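Local coordinates for DsbA family protein (Salmonella typhimurium, PDB 7JVE) that works as a trimeric thioredoxin-like enzyme with both thiol oxidase and disulfide isomerase activity, at residues Y58-L63 and V230-V235; E68-S72 and R115-K119; E81-A85 and Q250-G254; F89-C94 and F121-R127; G132-R136 and Q192-H198. One frame throughout, in Å; residues are numbered along the deposited sequence.

Interaction 1 (Y58-L63 and V230-V235)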
# COMPACT_ATOMS: atom_id res chain seq x y z
N TYR A 58 -16.86 -6.14 17.45
CA TYR A 58 -16.09 -7.34 17.76
C TYR A 58 -16.25 -7.75 19.22
O TYR A 58 -16.35 -8.94 19.53
CB TYR A 58 -14.60 -7.13 17.45
CG TYR A 58 -14.20 -7.43 16.03
CD1 TYR A 58 -14.54 -8.64 15.42
CD2 TYR A 58 -13.44 -6.51 15.29
CE1 TYR A 58 -14.16 -8.93 14.13
CE2 TYR A 58 -13.06 -6.79 14.00
CZ TYR A 58 -13.42 -7.99 13.42
OH TYR A 58 -13.04 -8.24 12.13
N VAL A 59 -16.26 -6.77 20.13
CA VAL A 59 -16.45 -7.08 21.54
C VAL A 59 -17.79 -7.78 21.76
O VAL A 59 -17.88 -8.77 22.49
CB VAL A 59 -16.32 -5.81 22.40
CG1 VAL A 59 -16.91 -6.06 23.78
CG2 VAL A 59 -14.85 -5.37 22.50
N GLN A 60 -18.85 -7.27 21.11
CA GLN A 60 -20.15 -7.93 21.22
C GLN A 60 -20.08 -9.37 20.75
O GLN A 60 -20.69 -10.26 21.35
CB GLN A 60 -21.21 -7.16 20.43
CG GLN A 60 -21.64 -5.87 21.08
CD GLN A 60 -22.33 -6.12 22.41
OE1 GLN A 60 -23.32 -6.85 22.48
NE2 GLN A 60 -21.77 -5.56 23.48
N LEU A 61 -19.35 -9.63 19.65
CA LEU A 61 -19.22 -10.99 19.14
C LEU A 61 -18.47 -11.88 20.12
O LEU A 61 -18.88 -13.03 20.35
CB LEU A 61 -18.53 -10.98 17.78
CG LEU A 61 -19.32 -10.34 16.63
CD1 LEU A 61 -18.49 -10.27 15.35
CD2 LEU A 61 -20.62 -11.11 16.40
N ALA A 62 -17.39 -11.35 20.73
CA ALA A 62 -16.66 -12.09 21.76
C ALA A 62 -17.56 -12.47 22.93
O ALA A 62 -17.51 -13.60 23.41
CB ALA A 62 -15.48 -11.27 22.26
N LEU A 63 -18.39 -11.53 23.39
CA LEU A 63 -19.30 -11.86 24.48
C LEU A 63 -20.30 -12.92 24.06
O LEU A 63 -20.63 -13.81 24.85
CB LEU A 63 -20.01 -10.60 24.98
CG LEU A 63 -19.06 -9.60 25.63
CD1 LEU A 63 -19.74 -8.24 25.88
CD2 LEU A 63 -18.44 -10.16 26.91
N VAL A 230 -18.13 -4.98 28.69
CA VAL A 230 -17.48 -4.68 27.42
C VAL A 230 -16.12 -4.04 27.66
O VAL A 230 -15.20 -4.17 26.82
CB VAL A 230 -18.40 -3.75 26.58
CG1 VAL A 230 -19.75 -4.41 26.31
CG2 VAL A 230 -18.57 -2.39 27.26
N LYS A 231 -15.96 -3.39 28.81
CA LYS A 231 -14.76 -2.63 29.16
C LYS A 231 -13.57 -3.51 29.51
O LYS A 231 -12.45 -2.98 29.59
CB LYS A 231 -15.06 -1.70 30.34
CG LYS A 231 -13.98 -0.67 30.61
CD LYS A 231 -13.90 0.35 29.47
CE LYS A 231 -15.15 1.23 29.41
NZ LYS A 231 -15.22 2.16 30.56
N ARG A 232 -13.76 -4.82 29.71
CA ARG A 232 -12.65 -5.73 30.03
C ARG A 232 -12.26 -6.63 28.87
O ARG A 232 -11.47 -7.56 29.08
CB ARG A 232 -13.00 -6.58 31.25
CG ARG A 232 -13.22 -5.79 32.55
CD ARG A 232 -12.68 -6.56 33.75
NE ARG A 232 -13.60 -7.61 34.20
CZ ARG A 232 -13.26 -8.65 34.97
NH1 ARG A 232 -12.01 -8.81 35.41
NH2 ARG A 232 -14.19 -9.54 35.32
N VAL A 233 -12.76 -6.39 27.67
CA VAL A 233 -12.52 -7.25 26.50
C VAL A 233 -11.76 -6.45 25.45
O VAL A 233 -12.08 -5.29 25.20
CB VAL A 233 -13.84 -7.77 25.90
CG1 VAL A 233 -13.57 -8.67 24.70
CG2 VAL A 233 -14.69 -8.45 26.96
N THR A 234 -10.79 -7.07 24.80
CA THR A 234 -10.09 -6.36 23.74
C THR A 234 -9.89 -7.33 22.58
O THR A 234 -9.48 -8.47 22.79
CB THR A 234 -8.74 -5.82 24.23
OG1 THR A 234 -8.91 -5.19 25.50
CG2 THR A 234 -8.29 -4.73 23.27
N VAL A 235 -10.18 -6.87 21.36
CA VAL A 235 -9.97 -7.67 20.15
C VAL A 235 -8.84 -7.01 19.37
O VAL A 235 -8.92 -5.81 19.06
CB VAL A 235 -11.26 -7.79 19.32
CG1 VAL A 235 -10.99 -8.45 17.99
CG2 VAL A 235 -12.32 -8.58 20.11
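V59 is the main bump of this contact, and V230 and V233 form the hollow it fills. V59 CG1 sits anti to the backbone N (chi1 164°). From there it reaches V230 CB at 3.9 Å and V233 CB at 4.1 Å. The other methyl, V59 CG2, lies 3.9 Å from V233 O. V233 returns the fit with its own two branches. V233 CG1 settles on the small A62, 4.0 Å from A62 CB, and V233 CG2 meets L63 CD2 at 4.1 Å. On the outer side of the contact, V230 CG1 lies 3.9 Å from L63 CD1. The Q60 chain bends at chi2 and brings NE2 to 3.7 Å from V230 CG1. At the other end V235 crosses Y58 at about a right angle, with V235 CG2 3.8 Å from Y58 CB. No hydrogen bond joins the two segments. The polar end of Y58 is held elsewhere, by D212 O and by K162 of a neighbouring subunit. Around the contact, helix 37-64 also bonds to V235 N through Q55. It lies against strand 234-237, outermost in this chain's sheet, and A62 also touches V220 on strand 218-223. V233 touches M222 of that strand.

Interaction 2 (E68-S72 and R115-K119)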
# COMPACT_ATOMS: atom_id res chain seq x y z
N GLU A 68 -17.54 -20.83 23.19
CA GLU A 68 -16.72 -21.41 22.14
C GLU A 68 -15.29 -20.89 22.22
O GLU A 68 -14.34 -21.66 22.08
CB GLU A 68 -17.34 -21.08 20.77
CG GLU A 68 -18.70 -21.75 20.58
CD GLU A 68 -19.89 -20.85 20.98
OE1 GLU A 68 -20.86 -20.77 20.20
OE2 GLU A 68 -19.85 -20.19 22.05
N LEU A 69 -15.13 -19.58 22.44
CA LEU A 69 -13.79 -19.00 22.54
C LEU A 69 -12.97 -19.66 23.65
O LEU A 69 -11.76 -19.85 23.51
CB LEU A 69 -13.89 -17.50 22.78
CG LEU A 69 -14.32 -16.62 21.59
CD1 LEU A 69 -14.69 -15.23 22.07
CD2 LEU A 69 -13.24 -16.56 20.54
N LEU A 70 -13.62 -20.00 24.76
CA LEU A 70 -12.92 -20.51 25.94
C LEU A 70 -13.05 -22.02 26.08
O LEU A 70 -12.67 -22.56 27.12
CB LEU A 70 -13.44 -19.82 27.20
CG LEU A 70 -13.53 -18.30 27.11
CD1 LEU A 70 -14.02 -17.74 28.42
CD2 LEU A 70 -12.19 -17.73 26.73
N SER A 71 -13.56 -22.70 25.06
CA SER A 71 -13.72 -24.15 25.05
C SER A 71 -12.50 -24.84 25.63
O SER A 71 -11.36 -24.53 25.27
CB SER A 71 -13.96 -24.62 23.61
OG SER A 71 -13.93 -26.04 23.56
N SER A 72 -12.73 -25.78 26.54
CA SER A 72 -11.63 -26.61 27.01
C SER A 72 -11.20 -27.65 25.98
O SER A 72 -10.30 -28.45 26.28
CB SER A 72 -12.01 -27.31 28.31
OG SER A 72 -13.21 -28.02 28.13
N ARG A 115 -4.55 -17.64 30.93
CA ARG A 115 -4.79 -18.77 30.05
C ARG A 115 -4.63 -18.34 28.59
O ARG A 115 -5.25 -17.36 28.15
CB ARG A 115 -6.19 -19.35 30.29
CG ARG A 115 -6.46 -20.65 29.57
CD ARG A 115 -7.88 -21.14 29.80
NE ARG A 115 -8.18 -22.30 28.97
CZ ARG A 115 -9.36 -22.53 28.40
NH1 ARG A 115 -10.36 -21.67 28.59
NH2 ARG A 115 -9.54 -23.60 27.63
N PHE A 116 -3.80 -19.07 27.84
CA PHE A 116 -3.59 -18.80 26.42
C PHE A 116 -4.17 -19.96 25.62
O PHE A 116 -3.76 -21.12 25.80
CB PHE A 116 -2.11 -18.58 26.11
CG PHE A 116 -1.54 -17.31 26.71
CD1 PHE A 116 -1.20 -17.25 28.06
CD2 PHE A 116 -1.35 -16.17 25.91
CE1 PHE A 116 -0.67 -16.08 28.61
CE2 PHE A 116 -0.82 -15.01 26.45
CZ PHE A 116 -0.48 -14.95 27.81
N ILE A 117 -5.15 -19.65 24.78
CA ILE A 117 -5.91 -20.63 24.03
C ILE A 117 -5.53 -20.51 22.56
O ILE A 117 -5.45 -19.40 22.02
CB ILE A 117 -7.43 -20.41 24.24
CG1 ILE A 117 -7.74 -20.38 25.75
CG2 ILE A 117 -8.23 -21.47 23.52
CD1 ILE A 117 -9.22 -20.26 26.09
N PHE A 118 -5.32 -21.65 21.91
CA PHE A 118 -4.80 -21.71 20.55
C PHE A 118 -5.90 -22.14 19.59
O PHE A 118 -6.41 -23.27 19.69
CB PHE A 118 -3.61 -22.67 20.49
CG PHE A 118 -2.39 -22.18 21.25
CD1 PHE A 118 -2.31 -22.33 22.62
CD2 PHE A 118 -1.34 -21.54 20.58
CE1 PHE A 118 -1.18 -21.87 23.33
CE2 PHE A 118 -0.22 -21.08 21.27
CZ PHE A 118 -0.14 -21.24 22.66
N LYS A 119 -6.26 -21.28 18.66
CA LYS A 119 -7.29 -21.59 17.66
C LYS A 119 -6.64 -21.67 16.28
O LYS A 119 -6.53 -20.67 15.58
CB LYS A 119 -8.41 -20.54 17.67
CG LYS A 119 -9.05 -20.33 19.02
CD LYS A 119 -9.89 -21.55 19.40
CE LYS A 119 -10.94 -21.18 20.42
NZ LYS A 119 -11.83 -22.33 20.74
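The CA atoms of L70 and I117 are the nearest pair across the segments, 7.3 Å apart, where the chain leaves helix 66-69 and runs past strand 115-120. R115, I117 and K119 of the strand face the passing chain and meet mostly its carbonyls. R115 is extended from CG to NE and presents the edge of its guanidinium. R115 NH1 bonds L70 O at 2.9 Å, nearly straight at 164° and in the guanidinium plane. R115 NH2 bonds S71 O at 3.1 Å from above that carbonyl's plane, and L70 O weakly. The K119 chain bends at chi2 (-71°), and NZ reaches E68 O at 2.9 Å. S71 N meets the same oxygen from the opposite face. Between the two charged chains I117 CD1 lies 3.7 Å from L70 CA and 4.0 Å from L70 CD2. It also sits over the rim of the R115 guanidinium. Partners outside help position both cations: Q224 OE1 for R115 NH1, S74 OG for K119 NZ. This side of the sheet faces helices 66-69 and 199-210, whereas F118 meets Y150 and H154 of helix 147-159 on the other. A central sheet with helices on both faces is the thioredoxin layout.

Interaction 3 (E81-A85 and Q250-G254)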
# COMPACT_ATOMS: atom_id res chain seq x y z
N GLU A 81 -8.69 -22.17 35.06
CA GLU A 81 -9.58 -21.20 35.70
C GLU A 81 -8.94 -19.83 35.83
O GLU A 81 -9.37 -19.03 36.67
CB GLU A 81 -10.01 -21.69 37.08
CG GLU A 81 -10.74 -23.04 37.12
CD GLU A 81 -11.82 -23.15 36.05
OE1 GLU A 81 -12.23 -22.11 35.49
OE2 GLU A 81 -12.26 -24.29 35.76
N ALA A 82 -7.90 -19.54 35.04
CA ALA A 82 -7.33 -18.20 35.00
C ALA A 82 -8.42 -17.14 34.91
O ALA A 82 -9.48 -17.34 34.28
CB ALA A 82 -6.40 -18.03 33.80
N LYS A 83 -8.15 -15.98 35.51
CA LYS A 83 -9.14 -14.92 35.48
C LYS A 83 -9.21 -14.29 34.10
O LYS A 83 -10.29 -13.84 33.69
CB LYS A 83 -8.86 -13.85 36.52
CG LYS A 83 -10.05 -12.91 36.66
CD LYS A 83 -9.93 -11.84 37.71
CE LYS A 83 -11.27 -11.09 37.89
NZ LYS A 83 -11.11 -9.96 38.87
N ALA A 84 -8.10 -14.28 33.36
CA ALA A 84 -8.08 -13.74 32.01
C ALA A 84 -7.60 -14.78 31.00
O ALA A 84 -6.74 -15.62 31.29
CB ALA A 84 -7.19 -12.50 31.90
N ALA A 85 -8.16 -14.69 29.79
CA ALA A 85 -7.77 -15.53 28.68
C ALA A 85 -7.38 -14.69 27.47
O ALA A 85 -7.92 -13.60 27.23
CB ALA A 85 -8.89 -16.51 28.29
N GLN A 250 -4.13 -6.83 31.33
CA GLN A 250 -4.39 -6.17 32.61
C GLN A 250 -5.82 -5.67 32.68
O GLN A 250 -6.46 -5.73 33.74
CB GLN A 250 -3.38 -5.03 32.83
CG GLN A 250 -1.94 -5.52 32.87
CD GLN A 250 -1.70 -6.57 33.98
OE1 GLN A 250 -1.34 -7.72 33.70
NE2 GLN A 250 -1.91 -6.18 35.23
N LYS A 251 -6.36 -5.19 31.56
CA LYS A 251 -7.75 -4.76 31.51
C LYS A 251 -8.69 -5.95 31.73
O LYS A 251 -9.75 -5.80 32.37
CB LYS A 251 -8.00 -4.08 30.17
CG LYS A 251 -9.43 -3.76 29.80
CD LYS A 251 -9.39 -2.91 28.53
CE LYS A 251 -10.60 -3.14 27.63
NZ LYS A 251 -10.40 -2.54 26.27
N ALA A 252 -8.32 -7.13 31.23
CA ALA A 252 -9.14 -8.32 31.41
C ALA A 252 -9.04 -8.88 32.82
O ALA A 252 -9.95 -9.60 33.26
CB ALA A 252 -8.76 -9.39 30.39
N LYS A 253 -7.96 -8.58 33.54
CA LYS A 253 -7.88 -8.99 34.93
C LYS A 253 -8.55 -8.00 35.88
O LYS A 253 -9.13 -8.42 36.89
CB LYS A 253 -6.42 -9.20 35.34
CG LYS A 253 -5.82 -10.45 34.75
CD LYS A 253 -4.47 -10.83 35.36
CE LYS A 253 -3.43 -9.78 35.13
NZ LYS A 253 -2.14 -10.43 34.73
N GLY A 254 -8.49 -6.71 35.57
CA GLY A 254 -9.06 -5.68 36.41
C GLY A 254 -10.56 -5.77 36.57
O GLY A 254 -11.11 -5.42 37.62
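K253, K83 and A84 bury the most surface here. They join the last turn of helix 242-253 to the start of strand 84-90 in the thioredoxin fold. The chain's C-terminal helix thus packs on one face of the central sheet. A84 is the apolar centre. Its methyl points at the helix, and A84 CB lies 3.8 Å from A252 CB. The same methyl is 3.8 Å from K253 CG. Both alanines are short, so the backbones come close, with A84 CA 5.6 Å from A252 CA. K253 contributes the first part of its chain. CG is anti to the carbonyl carbon (chi1 -73°), which lays it beside A84, and the rest of the chain then leads away from the strand.

K83 makes the polar link. Its chain is extended throughout and runs out to the end of the helix. K83 NZ donates to K253 O at 3.2 Å, nearly in line with that carbonyl (C=O...N angle 164°). K83 CE also lies 3.6 Å from K253 O. A positive group at the C-terminal end of a helix is probably favourable. K83 is exposed, so this bond lies on the solvent side of the contact. A84 is tied into the sheet by backbone bonding with R115. K83 bonds through its backbone to Q224. The chain of K253 bends at chi3 and chi4 and turns back along its own helix. There K253 NZ donates to Q250 OE1 at 3.0 Å, tilted 29° from the plane of that amide carbonyl.

Interaction 4 (F89-C94 and F121-R127). With EDO (1,2-ethanediol), chain H.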
# COMPACT_ATOMS: atom_id res chain seq x y z
N PHE A 89 -6.24 -16.75 17.20
CA PHE A 89 -6.52 -17.29 15.88
C PHE A 89 -5.29 -17.09 14.99
O PHE A 89 -4.84 -15.96 14.77
CB PHE A 89 -7.74 -16.60 15.28
CG PHE A 89 -9.02 -16.90 16.02
CD1 PHE A 89 -9.28 -16.29 17.24
CD2 PHE A 89 -9.93 -17.84 15.51
CE1 PHE A 89 -10.47 -16.57 17.92
CE2 PHE A 89 -11.10 -18.13 16.18
CZ PHE A 89 -11.39 -17.49 17.40
N PHE A 90 -4.74 -18.20 14.49
CA PHE A 90 -3.51 -18.15 13.73
C PHE A 90 -3.51 -19.31 12.74
O PHE A 90 -4.18 -20.33 12.94
CB PHE A 90 -2.28 -18.24 14.63
CG PHE A 90 -2.17 -19.55 15.33
CD1 PHE A 90 -2.87 -19.80 16.49
CD2 PHE A 90 -1.42 -20.58 14.77
CE1 PHE A 90 -2.80 -21.04 17.10
CE2 PHE A 90 -1.33 -21.81 15.38
CZ PHE A 90 -2.02 -22.04 16.55
N ASP A 91 -2.75 -19.11 11.66
CA ASP A 91 -2.45 -20.11 10.65
C ASP A 91 -0.94 -20.31 10.67
O ASP A 91 -0.19 -19.32 10.72
CB ASP A 91 -2.96 -19.61 9.28
CG ASP A 91 -2.71 -20.58 8.12
OD1 ASP A 91 -1.81 -21.46 8.19
OD2 ASP A 91 -3.44 -20.43 7.10
N TYR A 92 -0.48 -21.56 10.69
CA TYR A 92 0.96 -21.77 10.71
C TYR A 92 1.66 -21.19 9.48
O TYR A 92 2.85 -20.87 9.55
CB TYR A 92 1.30 -23.25 10.84
CG TYR A 92 1.12 -23.79 12.24
CD1 TYR A 92 1.97 -23.40 13.28
CD2 TYR A 92 0.10 -24.68 12.53
CE1 TYR A 92 1.81 -23.89 14.56
CE2 TYR A 92 -0.08 -25.19 13.83
CZ TYR A 92 0.78 -24.78 14.84
OH TYR A 92 0.62 -25.29 16.11
N GLN A 93 0.95 -21.02 8.36
CA GLN A 93 1.57 -20.45 7.17
C GLN A 93 1.36 -18.95 7.04
O GLN A 93 1.78 -18.36 6.04
CB GLN A 93 1.06 -21.17 5.93
CG GLN A 93 1.56 -22.58 5.87
CD GLN A 93 1.39 -23.19 4.52
OE1 GLN A 93 2.26 -23.03 3.65
NE2 GLN A 93 0.27 -23.90 4.32
N CYS A 94 0.73 -18.33 8.02
CA CYS A 94 0.70 -16.87 8.08
C CYS A 94 2.09 -16.34 8.43
O CYS A 94 2.59 -16.58 9.54
CB CYS A 94 -0.32 -16.44 9.12
SG CYS A 94 -0.37 -14.71 9.33
N PHE A 121 -6.49 -22.32 12.42
CA PHE A 121 -7.44 -22.23 11.32
C PHE A 121 -6.69 -21.91 10.03
O PHE A 121 -5.54 -21.47 10.07
CB PHE A 121 -8.54 -21.19 11.61
CG PHE A 121 -8.13 -19.74 11.34
CD1 PHE A 121 -7.09 -19.15 12.05
CD2 PHE A 121 -8.82 -18.96 10.42
CE1 PHE A 121 -6.72 -17.80 11.82
CE2 PHE A 121 -8.46 -17.62 10.18
CZ PHE A 121 -7.39 -17.05 10.88
N PRO A 122 -7.33 -22.13 8.86
CA PRO A 122 -6.66 -21.88 7.58
C PRO A 122 -7.11 -20.59 6.91
O PRO A 122 -8.31 -20.42 6.68
CB PRO A 122 -7.09 -23.08 6.74
CG PRO A 122 -8.43 -23.50 7.36
CD PRO A 122 -8.63 -22.76 8.66
N ILE A 123 -6.17 -19.70 6.57
CA ILE A 123 -6.54 -18.42 5.96
C ILE A 123 -7.15 -18.64 4.58
O ILE A 123 -8.11 -17.96 4.20
CB ILE A 123 -5.32 -17.48 5.90
CG1 ILE A 123 -4.91 -17.05 7.30
CG2 ILE A 123 -5.61 -16.27 5.00
CD1 ILE A 123 -3.70 -16.16 7.29
N PHE A 124 -6.61 -19.58 3.82
CA PHE A 124 -7.11 -19.85 2.47
C PHE A 124 -7.53 -21.31 2.33
O PHE A 124 -7.06 -22.21 3.05
CB PHE A 124 -6.06 -19.53 1.39
CG PHE A 124 -5.68 -18.07 1.32
CD1 PHE A 124 -6.57 -17.12 0.85
CD2 PHE A 124 -4.40 -17.67 1.70
CE1 PHE A 124 -6.21 -15.79 0.76
CE2 PHE A 124 -4.04 -16.34 1.62
CZ PHE A 124 -4.94 -15.40 1.15
N SER A 125 -8.42 -21.53 1.37
CA SER A 125 -8.92 -22.86 1.07
C SER A 125 -7.79 -23.86 0.80
O SER A 125 -7.82 -25.00 1.30
CB SER A 125 -9.87 -22.77 -0.13
OG SER A 125 -10.01 -24.04 -0.74
N SER A 126 -6.77 -23.46 0.03
CA SER A 126 -5.68 -24.37 -0.28
C SER A 126 -4.86 -24.75 0.95
O SER A 126 -4.07 -25.71 0.89
CB SER A 126 -4.74 -23.76 -1.34
OG SER A 126 -4.18 -22.56 -0.85
N ARG A 127 -5.03 -24.05 2.06
CA ARG A 127 -4.27 -24.43 3.24
C ARG A 127 -4.93 -25.53 4.06
O ARG A 127 -4.28 -26.08 4.96
CB ARG A 127 -3.99 -23.20 4.11
CG ARG A 127 -3.19 -22.17 3.33
CD ARG A 127 -2.64 -21.11 4.20
NE ARG A 127 -1.90 -20.15 3.40
CZ ARG A 127 -1.48 -18.99 3.86
NH1 ARG A 127 -1.72 -18.67 5.13
NH2 ARG A 127 -0.83 -18.16 3.07
C1 EDO H . -12.43 -25.76 1.40
O1 EDO H . -12.06 -24.39 1.53
C2 EDO H . -11.16 -26.57 1.15
O2 EDO H . -11.48 -27.97 1.11
O HOH W 1 -3.15 -23.40 10.40
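D91 has CG anti to its backbone N (chi1 -179°), which aims the carboxylate at the 121-127 loop, and R127 stretches out from CG to NE to meet it. D91 OD2 takes two donors from opposite faces of its plane. I123 N reaches it at 2.9 Å on the anti side, almost straight at 175°. R127 NH1 forms a salt bridge with it at 3.2 Å from above the carboxylate. That bond lies in the guanidinium plane, with the two flat groups 78° apart. D91 OD1 accepts from Q93 N at 2.8 Å in an Asx turn. The carboxylate is thereby fixed at both oxygens. D91 also opens a type I turn that ends at C94. C94 is the N-cap of helix 95-110 and forms the disulfide with C97, the CxxC arrangement of thioredoxin-family enzymes. Beside it, C94 CB packs 3.9 Å from I123 CD1. Q93 CB lies over one face of the R127 guanidinium and F124 CD2 over the opposite face. R127 NH2 makes a stronger salt bridge with E164 OE1. Q93 OE1 accepts from L167 N. Further along, F121 N donates to F90 O at 3.1 Å, and F121 CE1 touches F89 CB at 3.8 Å.

Interaction 5 (G132-R136 and Q192-H198)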
# COMPACT_ATOMS: atom_id res chain seq x y z
N GLY A 132 -5.03 -28.61 8.55
CA GLY A 132 -5.69 -29.72 9.22
C GLY A 132 -4.71 -30.74 9.75
O GLY A 132 -4.87 -31.25 10.86
N LEU A 133 -3.69 -31.08 8.95
CA LEU A 133 -2.67 -32.02 9.40
C LEU A 133 -1.92 -31.48 10.61
O LEU A 133 -1.62 -32.23 11.54
CB LEU A 133 -1.68 -32.33 8.27
CG LEU A 133 -0.52 -33.24 8.70
CD1 LEU A 133 -1.06 -34.56 9.28
CD2 LEU A 133 0.52 -33.53 7.59
N ALA A 134 -1.58 -30.18 10.60
CA ALA A 134 -0.85 -29.63 11.73
C ALA A 134 -1.72 -29.61 12.97
O ALA A 134 -1.21 -29.81 14.08
CB ALA A 134 -0.33 -28.22 11.40
N ALA A 135 -3.02 -29.40 12.81
CA ALA A 135 -3.93 -29.45 13.94
C ALA A 135 -4.07 -30.88 14.48
O ALA A 135 -4.18 -31.07 15.70
CB ALA A 135 -5.29 -28.85 13.56
N ARG A 136 -4.06 -31.90 13.61
CA ARG A 136 -4.12 -33.29 14.08
C ARG A 136 -2.92 -33.62 14.97
O ARG A 136 -3.08 -34.19 16.06
CB ARG A 136 -4.16 -34.28 12.92
CG ARG A 136 -5.47 -34.38 12.17
CD ARG A 136 -5.38 -35.50 11.11
NE ARG A 136 -6.55 -35.47 10.24
CZ ARG A 136 -7.76 -35.88 10.62
NH1 ARG A 136 -7.94 -36.36 11.85
NH2 ARG A 136 -8.78 -35.79 9.80
N GLN A 192 -5.73 -38.40 8.03
CA GLN A 192 -5.56 -37.40 6.98
C GLN A 192 -5.91 -37.99 5.62
O GLN A 192 -6.65 -37.38 4.84
CB GLN A 192 -4.13 -36.87 7.02
CG GLN A 192 -3.88 -35.62 6.22
CD GLN A 192 -4.59 -34.36 6.74
OE1 GLN A 192 -5.38 -34.37 7.70
NE2 GLN A 192 -4.31 -33.26 6.08
N SER A 193 -5.44 -39.20 5.34
CA SER A 193 -5.70 -39.82 4.05
C SER A 193 -7.17 -40.19 3.88
O SER A 193 -7.61 -40.38 2.74
CB SER A 193 -4.83 -41.06 3.89
OG SER A 193 -3.47 -40.69 3.83
N SER A 194 -7.92 -40.31 4.97
CA SER A 194 -9.33 -40.68 4.89
C SER A 194 -10.19 -39.61 4.25
O SER A 194 -11.35 -39.89 3.90
CB SER A 194 -9.88 -40.98 6.28
OG SER A 194 -9.99 -39.78 7.03
N GLY A 195 -9.66 -38.40 4.06
CA GLY A 195 -10.45 -37.29 3.57
C GLY A 195 -11.17 -36.50 4.65
O GLY A 195 -11.57 -35.36 4.39
N ALA A 196 -11.32 -37.07 5.85
CA ALA A 196 -11.90 -36.34 6.97
C ALA A 196 -11.10 -35.09 7.30
O ALA A 196 -9.87 -35.08 7.21
CB ALA A 196 -11.98 -37.23 8.21
N VAL A 197 -11.80 -34.02 7.67
CA VAL A 197 -11.19 -32.77 8.08
C VAL A 197 -11.15 -32.74 9.59
O VAL A 197 -12.17 -32.97 10.24
CB VAL A 197 -11.96 -31.56 7.51
CG1 VAL A 197 -11.41 -30.25 8.09
CG2 VAL A 197 -11.83 -31.53 5.99
N HIS A 198 -9.97 -32.51 10.16
CA HIS A 198 -9.85 -32.58 11.60
C HIS A 198 -10.89 -31.68 12.26
O HIS A 198 -11.03 -30.50 11.92
CB HIS A 198 -8.46 -32.15 12.06
CG HIS A 198 -8.25 -32.34 13.52
ND1 HIS A 198 -7.98 -31.29 14.37
CD2 HIS A 198 -8.27 -33.46 14.29
CE1 HIS A 198 -7.84 -31.75 15.60
NE2 HIS A 198 -8.01 -33.06 15.58
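R136 makes both hydrogen bonds of this contact. R136 NE donates to Q192 OE1 at 3.0 Å, with an N-H...O angle of 155°. The bond lies in the plane of the amide carbonyl and of the guanidinium, though the two flat groups stand almost upright to each other. R136 NH2 donates to A196 O at 2.9 Å. It stays in the guanidinium plane but comes from above the plane of that carbonyl. The two bonds fix the rotation of the guanidinium. Q192 is bent at chi2 (67°), which turns its amide toward helix 128-145. The nitrogen of the same amide, Q192 NE2, rests 3.5 Å from L133 CB.

H198 lies under the backbone of R136. R136 CA stands 4.1 Å from the centroid of the H198 ring, only 6° off the normal, a CH-pi contact. R136 CG is 3.6 Å from H198 CD2. H198 CA in turn covers one face of the guanidinium. A135 CB meets H198 ND1 at 3.7 Å. G132 has no side chain, and here the backbones approach to 5.6 Å between G132 CA and H198 CA. H198 NE2 is held by E139.

The connecting loop turns at G195, which has positive phi. An ST turn spans it, with S194 OG accepting from A196 N. The loop leads from helix 182-193 to H198, the N-cap of helix 199-210. L133 also touches V172 and Y173 of helix 169-176, and L133 and R136 both touch V188 of helix 182-193. Helix 128-145 thus packs against two helices, consistent with the helical region that DsbA-like proteins insert into the thioredoxin fold.

Overall arrangement
Interactions 1 to 4 all reach the central sheet. Interactions 2 and 3 meet at a probable hydrogen bond from R115 N to A84 O, 3.0 Å. Interactions 2 and 4 join through K119 and F90 on the same two neighbouring strands. Interaction 1 adjoins interaction 3 through T234 and K251. It also touches interaction 2, where A62 O lies 3.5 Å from L69 CD1. Interaction 4 holds C94 of the redox disulfide, at the opposite end of strand 84-90 from interaction 3, centres about 28 Å apart. Interaction 5 lies out among the helices, about 14 Å from interaction 4 between centres. Y92 packing on A134 connects these two.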